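Local coordinates for 1-phosphatidylinositol 4,5-bisphosphate phosphodiesterase (Drosophila melanogaster, PDB 6IRB), which belongs to the phosphoinositide phospholipase C-beta family and is represented here by an almost wholly helical chain whose C-terminal part doubles back as an antiparallel helical hairpin, at residues 107-112 and 203-208; 118-123 and 188-193; 135-140 and 176-181. The protein carries 2 engineered substitutions. All coordinates share one frame; numbering follows the deposited sequence.

Contact 1 of 3, residues 107-112 and 203-208; sequences AMKALM and EFSTDV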
loop_
_atom_site.group_PDB
_atom_site.type_symbol
_atom_site.label_atom_id
_atom_site.label_comp_id
_atom_site.label_asym_id
_atom_site.label_seq_id
_atom_site.Cartn_x
_atom_site.Cartn_y
_atom_site.Cartn_z
ATOM N N ALA A 107 14.461 16.141 2.565
ATOM C CA ALA A 107 15.544 16.301 1.599
ATOM C C ALA A 107 15.452 17.633 0.860
ATOM O O ALA A 107 16.432 18.382 0.795
ATOM C CB ALA A 107 15.539 15.141 0.605
HETATM N N MSE A 108 14.292 17.933 0.275
HETATM C CA MSE A 108 14.094 19.213 -0.388
HETATM C C MSE A 108 14.520 20.349 0.503
HETATM O O MSE A 108 15.248 21.245 0.071
HETATM C CB MSE A 108 12.648 19.425 -0.799
HETATM C CG MSE A 108 12.436 19.272 -2.287
HETATM SE SE MSE A 108 10.546 19.135 -2.722
HETATM C CE MSE A 108 10.197 17.250 -2.356
ATOM N N LYS A 109 14.083 20.311 1.761
ATOM C CA LYS A 109 14.410 21.414 2.654
ATOM C C LYS A 109 15.920 21.487 2.860
ATOM O O LYS A 109 16.518 22.565 2.773
ATOM C CB LYS A 109 13.640 21.302 3.976
ATOM C CG LYS A 109 13.516 22.672 4.676
ATOM C CD LYS A 109 12.375 22.802 5.713
ATOM C CE LYS A 109 12.084 24.296 6.049
ATOM N NZ LYS A 109 10.813 24.556 6.809
ATOM N N ALA A 110 16.560 20.342 3.102
ATOM C CA ALA A 110 18.020 20.310 3.191
ATOM C C ALA A 110 18.652 20.872 1.923
ATOM O O ALA A 110 19.578 21.691 1.985
ATOM C CB ALA A 110 18.503 18.885 3.450
ATOM N N LEU A 111 18.179 20.411 0.760
ATOM C CA LEU A 111 18.721 20.867 -0.517
ATOM C C LEU A 111 18.633 22.377 -0.639
ATOM O O LEU A 111 19.550 23.023 -1.161
ATOM C CB LEU A 111 17.969 20.201 -1.663
ATOM C CG LEU A 111 18.631 20.308 -3.029
ATOM C CD1 LEU A 111 19.949 19.561 -3.021
ATOM C CD2 LEU A 111 17.686 19.762 -4.098
HETATM N N MSE A 112 17.541 22.955 -0.155
HETATM C CA MSE A 112 17.379 24.386 -0.200
HETATM C C MSE A 112 18.477 25.079 0.555
HETATM O O MSE A 112 19.197 25.911 0.016
HETATM C CB MSE A 112 16.073 24.783 0.460
HETATM C CG MSE A 112 15.633 26.175 0.149
HETATM SE SE MSE A 112 13.768 26.451 0.565
HETATM C CE MSE A 112 13.935 26.409 2.510
ATOM N N GLU A 203 8.089 30.768 1.906
ATOM C CA GLU A 203 7.193 30.268 0.870
ATOM C C GLU A 203 7.280 28.754 0.742
ATOM O O GLU A 203 6.256 28.082 0.580
ATOM C CB GLU A 203 7.495 30.944 -0.458
ATOM C CG GLU A 203 6.462 30.619 -1.491
ATOM C CD GLU A 203 5.789 31.861 -1.993
ATOM O OE1 GLU A 203 6.440 32.929 -1.955
ATOM O OE2 GLU A 203 4.604 31.773 -2.386
ATOM N N PHE A 204 8.493 28.201 0.767
ATOM C CA PHE A 204 8.623 26.750 0.673
ATOM C C PHE A 204 7.885 26.063 1.811
ATOM O O PHE A 204 7.184 25.068 1.597
ATOM C CB PHE A 204 10.089 26.313 0.678
ATOM C CG PHE A 204 10.283 24.843 1.008
ATOM C CD1 PHE A 204 10.235 23.885 -0.001
ATOM C CD2 PHE A 204 10.499 24.417 2.314
ATOM C CE1 PHE A 204 10.408 22.537 0.280
ATOM C CE2 PHE A 204 10.664 23.068 2.600
ATOM C CZ PHE A 204 10.623 22.130 1.583
ATOM N N SER A 205 8.046 26.568 3.035
ATOM C CA SER A 205 7.352 25.976 4.172
ATOM C C SER A 205 5.837 25.998 3.963
ATOM O O SER A 205 5.183 24.951 4.015
ATOM C CB SER A 205 7.773 26.688 5.463
ATOM O OG SER A 205 9.139 26.420 5.768
ATOM N N THR A 206 5.245 27.189 3.797
ATOM C CA THR A 206 3.813 27.264 3.487
ATOM C C THR A 206 3.415 26.301 2.369
ATOM O O THR A 206 2.369 25.646 2.448
ATOM C CB THR A 206 3.398 28.688 3.112
ATOM O OG1 THR A 206 3.927 29.028 1.823
ATOM C CG2 THR A 206 3.866 29.687 4.166
ATOM N N ASP A 207 4.226 26.222 1.306
ATOM C CA ASP A 207 3.874 25.405 0.142
ATOM C C ASP A 207 3.803 23.921 0.478
ATOM O O ASP A 207 2.953 23.202 -0.062
ATOM C CB ASP A 207 4.864 25.648 -0.995
ATOM C CG ASP A 207 4.480 26.841 -1.852
ATOM O OD1 ASP A 207 3.720 27.716 -1.373
ATOM O OD2 ASP A 207 4.938 26.898 -3.012
ATOM N N VAL A 208 4.705 23.428 1.331
ATOM C CA VAL A 208 4.628 22.023 1.735
ATOM C C VAL A 208 3.427 21.800 2.656
ATOM O O VAL A 208 2.551 20.980 2.355
ATOM C CB VAL A 208 5.960 21.535 2.353
ATOM C CG1 VAL A 208 7.095 21.661 1.338
ATOM C CG2 VAL A 208 6.339 22.242 3.659
#
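Phe204 places its side chain among Met108, Lys109 and Met112, and these three approach different parts of it. With CG anti to the backbone N (chi1 162°), the ring is carried toward the other helix. At its base, the selenium of Met112, a selenomethionine, lies 3.7 Å (SE) from Phe204 CB. The same SE is 4.5 Å from the centroid of the Phe204 ring and 36° off the ring normal, which makes this an oblique Met-aromatic contact. Farther out, the Lys109 methylenes run obliquely past the CE2 corner of the ring, with CG 3.5 Å from Phe204 CE2. Beyond CZ, on the other side of the ring tip, Met108 CB comes within 4.0 Å of Phe204 CE1, while the rest of the Met108 chain leads away.

Segments 107-112 and 203-208 run antiparallel, their local axes 11.6 Å apart at 171°, consistent with the coiled-coil C-terminal region of phospholipase C-beta enzymes.

One residue on, Ser205 provides the polar bond of the contact. The extended chain of Lys109 continues past the ring and brings NZ to 2.7 Å from Ser205 OG, donating a hydrogen bond. Ser205 OG is itself bonded to Ile201 O, one turn earlier, so a lysine and a helix carbonyl grip the hydroxyl together. Farther along the helix, Val208 sets its CG1 3.5 Å above one face of the Phe204 ring, offset toward the rim.

Contact 2 of 3, residues 118-123 and 188-193; sequences AQIKQL and RAMEKL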
loop_
_atom_site.group_PDB
_atom_site.type_symbol
_atom_site.label_atom_id
_atom_site.label_comp_id
_atom_site.label_asym_id
_atom_site.label_seq_id
_atom_site.Cartn_x
_atom_site.Cartn_y
_atom_site.Cartn_z
ATOM N N ALA A 118 25.177 28.009 -0.655
ATOM C CA ALA A 118 26.099 28.075 -1.782
ATOM C C ALA A 118 26.062 29.440 -2.460
ATOM O O ALA A 118 27.098 29.918 -2.936
ATOM C CB ALA A 118 25.778 26.973 -2.788
ATOM N N GLN A 119 24.893 30.083 -2.518
ATOM C CA GLN A 119 24.830 31.414 -3.116
ATOM C C GLN A 119 25.522 32.443 -2.228
ATOM O O GLN A 119 26.290 33.287 -2.709
ATOM C CB GLN A 119 23.379 31.838 -3.375
ATOM C CG GLN A 119 22.657 31.141 -4.521
ATOM C CD GLN A 119 21.139 31.254 -4.426
ATOM O OE1 GLN A 119 20.606 32.087 -3.691
ATOM N NE2 GLN A 119 20.441 30.478 -5.241
ATOM N N ILE A 120 25.199 32.423 -0.932
ATOM C CA ILE A 120 25.891 33.245 0.061
ATOM C C ILE A 120 27.408 33.162 -0.096
ATOM O O ILE A 120 28.094 34.183 -0.223
ATOM C CB ILE A 120 25.440 32.852 1.481
ATOM C CG1 ILE A 120 23.946 33.136 1.661
ATOM C CG2 ILE A 120 26.225 33.608 2.520
ATOM C CD1 ILE A 120 23.587 34.618 1.766
ATOM N N LYS A 121 27.956 31.950 -0.145
ATOM C CA LYS A 121 29.410 31.865 -0.243
ATOM C C LYS A 121 29.888 32.361 -1.594
ATOM O O LYS A 121 30.978 32.929 -1.693
ATOM C CB LYS A 121 29.893 30.439 0.002
ATOM C CG LYS A 121 31.401 30.280 -0.122
ATOM C CD LYS A 121 32.009 29.597 1.083
ATOM C CE LYS A 121 33.491 29.301 0.861
ATOM N NZ LYS A 121 33.751 28.616 -0.444
ATOM N N GLN A 122 29.092 32.157 -2.639
ATOM C CA GLN A 122 29.461 32.668 -3.949
ATOM C C GLN A 122 29.525 34.188 -3.926
ATOM O O GLN A 122 30.402 34.795 -4.552
ATOM C CB GLN A 122 28.451 32.189 -4.988
ATOM C CG GLN A 122 28.864 30.924 -5.702
ATOM C CD GLN A 122 27.928 30.562 -6.831
ATOM O OE1 GLN A 122 27.082 31.362 -7.237
ATOM N NE2 GLN A 122 28.066 29.343 -7.338
ATOM N N LEU A 123 28.589 34.820 -3.220
ATOM C CA LEU A 123 28.630 36.271 -3.092
ATOM C C LEU A 123 29.816 36.725 -2.250
ATOM O O LEU A 123 30.641 37.523 -2.708
ATOM C CB LEU A 123 27.327 36.790 -2.496
ATOM C CG LEU A 123 27.108 38.252 -2.888
ATOM C CD1 LEU A 123 27.338 38.433 -4.385
ATOM C CD2 LEU A 123 25.756 38.815 -2.439
ATOM N N ARG A 188 24.575 46.115 0.673
ATOM C CA ARG A 188 23.257 46.086 0.053
ATOM C C ARG A 188 23.058 44.781 -0.698
ATOM O O ARG A 188 22.009 44.132 -0.586
ATOM C CB ARG A 188 23.116 47.274 -0.892
ATOM C CG ARG A 188 22.238 48.354 -0.336
ATOM C CD ARG A 188 23.086 49.511 0.138
ATOM N NE ARG A 188 22.291 50.506 0.843
ATOM C CZ ARG A 188 21.816 51.611 0.284
ATOM N NH1 ARG A 188 22.070 51.863 -0.996
ATOM N NH2 ARG A 188 21.097 52.463 1.006
ATOM N N ALA A 189 24.072 44.371 -1.460
ATOM C CA ALA A 189 23.967 43.133 -2.214
ATOM C C ALA A 189 23.731 41.957 -1.285
ATOM O O ALA A 189 22.876 41.100 -1.554
ATOM C CB ALA A 189 25.234 42.916 -3.039
HETATM N N MSE A 190 24.470 41.906 -0.183
HETATM C CA MSE A 190 24.310 40.822 0.750
HETATM C C MSE A 190 22.912 40.795 1.362
HETATM O O MSE A 190 22.265 39.751 1.396
HETATM C CB MSE A 190 25.356 40.891 1.837
HETATM C CG MSE A 190 25.344 39.634 2.651
HETATM SE SE MSE A 190 25.347 38.101 1.417
HETATM C CE MSE A 190 27.225 38.052 0.832
ATOM N N GLU A 191 22.445 41.923 1.890
ATOM C CA GLU A 191 21.109 41.920 2.482
ATOM C C GLU A 191 20.097 41.385 1.480
ATOM O O GLU A 191 19.336 40.458 1.782
ATOM C CB GLU A 191 20.717 43.306 2.985
ATOM C CG GLU A 191 19.788 43.203 4.175
ATOM C CD GLU A 191 19.591 44.514 4.906
ATOM O OE1 GLU A 191 19.022 45.450 4.302
ATOM O OE2 GLU A 191 19.995 44.598 6.089
ATOM N N LYS A 192 20.065 41.976 0.283
ATOM C CA LYS A 192 19.099 41.548 -0.716
ATOM C C LYS A 192 19.206 40.042 -0.944
ATOM O O LYS A 192 18.187 39.341 -0.997
ATOM C CB LYS A 192 19.319 42.347 -2.008
ATOM C CG LYS A 192 18.832 41.697 -3.331
ATOM C CD LYS A 192 17.442 41.034 -3.321
ATOM C CE LYS A 192 17.457 39.796 -4.235
ATOM N NZ LYS A 192 16.115 39.220 -4.473
ATOM N N LEU A 193 20.431 39.520 -1.042
ATOM C CA LEU A 193 20.618 38.072 -1.094
ATOM C C LEU A 193 19.931 37.362 0.072
ATOM O O LEU A 193 19.097 36.471 -0.139
ATOM C CB LEU A 193 22.109 37.711 -1.143
ATOM C CG LEU A 193 22.327 36.245 -1.560
ATOM C CD1 LEU A 193 21.266 35.805 -2.542
ATOM C CD2 LEU A 193 23.701 35.971 -2.158
#
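Leu123 overlaps Met190 and Leu193 at once, its side chain sliding past each of theirs in the opposite direction. Against Leu193 the meeting is methyl to methyl, CD2 of Leu123 being 3.5 Å from CD2 of Leu193. Against Met190, a selenomethionine, it is the terminal CE that touches, 3.6 Å from Leu123 CB. Bends at chi2 (48°) and chi3 (77°) turn the end of the Met190 chain aside, which brings this methyl group against the leucine. Ala189 fills in more loosely, its CB 4.2 Å from Leu123 CD2.

Ile120 adds the second hydrophobic projection from its helix. Its CD1 sits 3.9 Å from Met190 SE, the two side chains crossing at about a right angle, and reaches the branch carbon CG of Leu193 obliquely. Residues three apart on helix 18-150, Ile120 and Leu123, thus interleave with Met190 and Leu193, three apart on helix 157-210. The backbone register agrees: the CA atoms of Ile120 and Leu193 are 7.2 Å apart, the local axes of the two segments being antiparallel at 175°.

At the margin, Gln119 OE1 passes Leu193 CD1, but its hydrogen bond goes to NE2 of His197. Met190 is also touched by Glu124 and His127. With no hydrogen bond across the two segments, cohesion between them probably rests on apolar packing, and the residues taking part remain only partly exposed.

Contact 3 of 3, residues 135-140 and 176-181; sequences NAKQAK and MEEKKQ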
loop_
_atom_site.group_PDB
_atom_site.type_symbol
_atom_site.label_atom_id
_atom_site.label_comp_id
_atom_site.label_asym_id
_atom_site.label_seq_id
_atom_site.Cartn_x
_atom_site.Cartn_y
_atom_site.Cartn_z
ATOM N N ASN A 135 41.643 47.385 -4.716
ATOM C CA ASN A 135 42.945 47.688 -4.124
ATOM C C ASN A 135 44.004 47.852 -5.199
ATOM O O ASN A 135 44.734 48.852 -5.223
ATOM C CB ASN A 135 43.360 46.585 -3.148
ATOM C CG ASN A 135 42.718 46.725 -1.785
ATOM O OD1 ASN A 135 41.893 47.610 -1.558
ATOM N ND2 ASN A 135 43.088 45.832 -0.864
ATOM N N ALA A 136 44.119 46.850 -6.077
ATOM C CA ALA A 136 45.032 46.936 -7.206
ATOM C C ALA A 136 44.833 48.232 -7.985
ATOM O O ALA A 136 45.756 49.047 -8.098
ATOM C CB ALA A 136 44.836 45.723 -8.115
ATOM N N LYS A 137 43.624 48.451 -8.513
ATOM C CA LYS A 137 43.360 49.669 -9.280
ATOM C C LYS A 137 43.818 50.901 -8.512
ATOM O O LYS A 137 44.512 51.772 -9.057
ATOM C CB LYS A 137 41.878 49.778 -9.642
ATOM C CG LYS A 137 41.549 50.992 -10.515
ATOM C CD LYS A 137 40.152 50.909 -11.128
ATOM C CE LYS A 137 39.598 52.293 -11.499
ATOM N NZ LYS A 137 39.610 53.274 -10.363
ATOM N N GLN A 138 43.464 50.970 -7.225
ATOM C CA GLN A 138 43.908 52.092 -6.407
ATOM C C GLN A 138 45.424 52.146 -6.374
ATOM O O GLN A 138 46.032 53.200 -6.605
ATOM C CB GLN A 138 43.338 51.981 -4.992
ATOM C CG GLN A 138 41.822 52.153 -4.920
ATOM C CD GLN A 138 41.310 52.386 -3.507
ATOM O OE1 GLN A 138 41.977 52.058 -2.525
ATOM N NE2 GLN A 138 40.127 52.972 -3.399
ATOM N N ALA A 139 46.054 50.999 -6.153
ATOM C CA ALA A 139 47.505 50.977 -6.139
ATOM C C ALA A 139 48.068 51.436 -7.478
ATOM O O ALA A 139 48.989 52.262 -7.516
ATOM C CB ALA A 139 48.001 49.577 -5.790
ATOM N N LYS A 140 47.502 50.952 -8.590
ATOM C CA LYS A 140 48.093 51.259 -9.889
ATOM C C LYS A 140 48.085 52.747 -10.170
ATOM O O LYS A 140 49.074 53.296 -10.670
ATOM C CB LYS A 140 47.371 50.535 -11.017
ATOM C CG LYS A 140 47.883 50.989 -12.379
ATOM C CD LYS A 140 48.929 50.035 -12.916
ATOM C CE LYS A 140 49.810 50.699 -13.957
ATOM N NZ LYS A 140 50.863 49.770 -14.461
HETATM N N MSE A 176 39.437 56.532 -0.217
HETATM C CA MSE A 176 38.537 56.299 0.894
HETATM C C MSE A 176 37.076 56.359 0.487
HETATM O O MSE A 176 36.277 55.552 0.957
HETATM C CB MSE A 176 38.858 57.266 2.016
HETATM C CG MSE A 176 40.037 56.756 2.819
HETATM SE SE MSE A 176 41.092 58.132 3.679
HETATM C CE MSE A 176 40.709 57.713 5.547
ATOM N N GLU A 177 36.704 57.332 -0.346
ATOM C CA GLU A 177 35.323 57.384 -0.816
ATOM C C GLU A 177 34.991 56.137 -1.632
ATOM O O GLU A 177 33.930 55.525 -1.453
ATOM C CB GLU A 177 35.078 58.655 -1.625
ATOM C CG GLU A 177 35.453 59.956 -0.905
ATOM C CD GLU A 177 35.142 59.954 0.593
ATOM O OE1 GLU A 177 34.094 60.509 0.995
ATOM O OE2 GLU A 177 35.967 59.429 1.376
ATOM N N GLU A 178 35.882 55.766 -2.558
ATOM C CA GLU A 178 35.744 54.501 -3.277
ATOM C C GLU A 178 35.488 53.337 -2.320
ATOM O O GLU A 178 34.606 52.500 -2.556
ATOM C CB GLU A 178 36.992 54.238 -4.124
ATOM C CG GLU A 178 36.986 54.914 -5.489
ATOM C CD GLU A 178 38.302 54.748 -6.250
ATOM O OE1 GLU A 178 39.257 54.176 -5.679
ATOM O OE2 GLU A 178 38.374 55.162 -7.433
ATOM N N LYS A 179 36.256 53.275 -1.227
ATOM C CA LYS A 179 36.095 52.201 -0.254
ATOM C C LYS A 179 34.732 52.251 0.423
ATOM O O LYS A 179 34.085 51.212 0.610
ATOM C CB LYS A 179 37.207 52.279 0.787
ATOM C CG LYS A 179 38.521 51.749 0.300
ATOM C CD LYS A 179 38.651 50.262 0.586
ATOM C CE LYS A 179 39.748 49.642 -0.265
ATOM N NZ LYS A 179 40.377 48.463 0.393
ATOM N N LYS A 180 34.286 53.452 0.803
ATOM C CA LYS A 180 32.961 53.618 1.388
ATOM C C LYS A 180 31.882 53.076 0.464
ATOM O O LYS A 180 30.987 52.349 0.905
ATOM C CB LYS A 180 32.721 55.099 1.692
ATOM C CG LYS A 180 31.270 55.551 1.566
ATOM C CD LYS A 180 31.006 56.876 2.302
ATOM C CE LYS A 180 31.306 58.106 1.439
ATOM N NZ LYS A 180 30.238 59.160 1.557
ATOM N N GLN A 181 31.943 53.428 -0.818
ATOM C CA GLN A 181 30.935 52.949 -1.758
ATOM C C GLN A 181 30.917 51.425 -1.858
ATOM O O GLN A 181 29.854 50.803 -1.760
ATOM C CB GLN A 181 31.130 53.592 -3.125
ATOM C CG GLN A 181 30.236 54.802 -3.308
ATOM C CD GLN A 181 30.566 55.593 -4.552
ATOM O OE1 GLN A 181 31.580 55.346 -5.207
ATOM N NE2 GLN A 181 29.717 56.567 -4.879
#
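Gln138 NE2 is gripped by two acceptors: Glu178 OE1, at 2.7 Å, and the backbone carbonyl O of Phe175, just before the second segment. The bond to Glu178 is fairly straight, with an N-H...O angle of 156°. It uses the anti lone pair of Glu178 OE1, and the acceptor lies close to the amide plane of Gln138. This contact belongs to the antiparallel helical hairpin: the local axes of the two segments, at 169°, lie 11.5 Å apart, a gap that long polar side chains span.

Gln138 is buried, so its two bonds satisfy an amide nitrogen inside the interface and would restrict rotation of the amide. Its plane is nearly coplanar with the Glu178 carboxylate as the extended side chains slide past each other. The other carboxylate oxygen, OE2, faces Lys137 NZ at 3.7 Å, a long salt bridge, and Arg174 makes a further weak ion pair with it.

Lys179 reaches across the interface beside them: its chain bends at chi2, and its NZ donates to Asn135 OD1 over 2.6 Å. That donor lies in the carbonyl plane of the Asn135 amide, on a lone pair, with a C=O...N angle of 140°.

Overall arrangement
All three contacts join the same two helices, 18-150 and 157-210, and are nested: contact 3 lies inside the loop closed by contact 2, and contact 2 inside that of contact 1. Their centres are about 19 Å apart for contacts 1 and 2 and about 22 Å for contacts 2 and 3. These sum to the roughly 41 Å between contacts 1 and 3, evidence that the three lie nearly in a line along the hairpin. None touches another. The contact centres lie about 26, 45 and 66 Å from the chain's centre, toward the turn; contact 1 mixes polar and apolar interactions, contact 2 is apolar and contact 3 polar.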